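Side-chain contact in beta sliding clamp (Borrelia burgdorferi, PDB 6DJ8), which probably forms a ring-shaped head-to-tail homodimer around DNA that tethers DNA polymerases and other proteins to the duplex for processive synthesis: residues S356-S361 against F381-L386. Numbering follows the deposited sequence.
Sequences SVFETS and FNFTHL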
# COMPACT_ATOMS: atom_id res chain seq x y z
N SER A 356 9.19 6.33 -18.57
CA SER A 356 8.30 6.99 -17.63
C SER A 356 8.72 8.43 -17.32
O SER A 356 7.93 9.18 -16.76
CB SER A 356 8.20 6.19 -16.33
OG SER A 356 9.33 6.45 -15.50
N VAL A 357 9.94 8.84 -17.67
CA VAL A 357 10.32 10.23 -17.43
C VAL A 357 10.10 11.12 -18.64
O VAL A 357 10.26 12.34 -18.53
CB VAL A 357 11.77 10.34 -16.92
CG1 VAL A 357 11.97 9.39 -15.73
CG2 VAL A 357 12.78 10.05 -18.03
N PHE A 358 9.68 10.55 -19.78
CA PHE A 358 9.48 11.34 -20.99
C PHE A 358 8.18 12.13 -20.91
O PHE A 358 7.20 11.67 -20.32
CB PHE A 358 9.49 10.44 -22.23
CG PHE A 358 10.87 10.05 -22.67
CD1 PHE A 358 11.68 9.29 -21.84
CD2 PHE A 358 11.34 10.42 -23.91
CE1 PHE A 358 12.95 8.94 -22.24
CE2 PHE A 358 12.62 10.06 -24.32
CZ PHE A 358 13.42 9.33 -23.47
N GLU A 359 8.18 13.34 -21.47
CA GLU A 359 6.98 14.16 -21.47
C GLU A 359 6.44 14.49 -22.85
O GLU A 359 5.44 15.20 -22.95
CB GLU A 359 7.23 15.48 -20.72
CG GLU A 359 8.45 15.45 -19.83
CD GLU A 359 8.59 16.69 -18.96
OE1 GLU A 359 8.38 16.57 -17.74
OE2 GLU A 359 8.91 17.77 -19.50
N THR A 360 7.05 13.99 -23.92
CA THR A 360 6.56 14.27 -25.26
C THR A 360 5.50 13.26 -25.68
O THR A 360 5.35 12.20 -25.08
CB THR A 360 7.71 14.27 -26.26
OG1 THR A 360 8.56 13.15 -25.99
CG2 THR A 360 8.51 15.54 -26.13
N SER A 361 4.76 13.61 -26.73
CA SER A 361 3.75 12.72 -27.30
C SER A 361 4.39 11.46 -27.87
O SER A 361 3.82 10.37 -27.77
CB SER A 361 2.96 13.44 -28.38
OG SER A 361 1.69 12.84 -28.57
N PHE A 381 17.59 18.11 -27.52
CA PHE A 381 18.96 17.68 -27.74
C PHE A 381 19.75 17.71 -26.45
O PHE A 381 20.97 17.51 -26.46
CB PHE A 381 19.61 18.52 -28.83
CG PHE A 381 18.84 18.47 -30.12
CD1 PHE A 381 18.88 17.32 -30.90
CD2 PHE A 381 18.03 19.52 -30.51
CE1 PHE A 381 18.16 17.25 -32.08
CE2 PHE A 381 17.30 19.45 -31.69
CZ PHE A 381 17.37 18.31 -32.48
N ASN A 382 19.07 18.00 -25.33
CA ASN A 382 19.67 18.03 -24.01
C ASN A 382 19.61 16.70 -23.28
O ASN A 382 20.40 16.48 -22.36
CB ASN A 382 19.01 19.13 -23.17
CG ASN A 382 19.33 20.52 -23.70
OD1 ASN A 382 18.56 21.10 -24.47
ND2 ASN A 382 20.49 21.05 -23.34
N PHE A 383 18.67 15.82 -23.61
CA PHE A 383 18.49 14.59 -22.85
C PHE A 383 18.72 13.37 -23.75
O PHE A 383 18.13 13.26 -24.83
CB PHE A 383 17.11 14.55 -22.21
CG PHE A 383 16.82 13.28 -21.47
CD1 PHE A 383 17.72 12.77 -20.55
CD2 PHE A 383 15.63 12.62 -21.67
CE1 PHE A 383 17.44 11.60 -19.86
CE2 PHE A 383 15.33 11.46 -20.98
CZ PHE A 383 16.24 10.94 -20.08
N THR A 384 19.57 12.46 -23.28
CA THR A 384 19.80 11.18 -23.94
C THR A 384 19.75 10.07 -22.90
O THR A 384 20.35 10.20 -21.83
CB THR A 384 21.15 11.17 -24.66
OG1 THR A 384 21.13 12.13 -25.70
CG2 THR A 384 21.44 9.81 -25.25
N HIS A 385 19.05 8.99 -23.22
CA HIS A 385 19.06 7.79 -22.39
C HIS A 385 19.46 6.59 -23.24
O HIS A 385 18.90 6.36 -24.32
CB HIS A 385 17.72 7.53 -21.71
CG HIS A 385 17.80 6.46 -20.67
ND1 HIS A 385 18.29 6.69 -19.39
CD2 HIS A 385 17.50 5.14 -20.72
CE1 HIS A 385 18.24 5.57 -18.70
NE2 HIS A 385 17.76 4.61 -19.48
N LEU A 386 20.43 5.83 -22.74
CA LEU A 386 20.99 4.68 -23.41
C LEU A 386 20.70 3.44 -22.60
O LEU A 386 20.77 3.46 -21.37
CB LEU A 386 22.50 4.84 -23.60
CG LEU A 386 22.98 6.11 -24.30
CD1 LEU A 386 24.52 6.18 -24.30
CD2 LEU A 386 22.45 6.22 -25.74
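Phe-383 meets Phe-358 and Val-357 through the far end of its ring. Just before it in 381-386, Asn-382 ND2 hydrogen-bonds Lys-207 O on strand 202-211. With CG anti to the backbone N (chi1 177°), the Phe-383 side chain reaches across to the loop that follows helix 348-355. Its CE2 lies 3.7 Å from Phe-358 CE1 and 3.8 Å from Phe-358 CZ. Phe-358 CE1 comes in at the rim of the Phe-383 ring, close to the level of that ring. The two ring planes are tilted by 54° in an oblique aromatic pair, with centroids 5.5 Å apart. Together the rings bridge 9.8 Å between the CA atoms of Phe-358 and Phe-383. Val-357 adds one methyl: CG2 is 4.1 Å from Phe-383 CZ and approaches that ring obliquely. This buried apolar cluster lies in the C-terminal domain of the clamp, where strand 383-387 pairs antiparallel with 202-211 of the central domain and so continues one sheet across the domain boundary. Arg-166 of helix 157-167 touches both Val-357 and Phe-383, while two residues on from Phe-383, His-385 ND1 hydrogen-bonds Ser-204 OG.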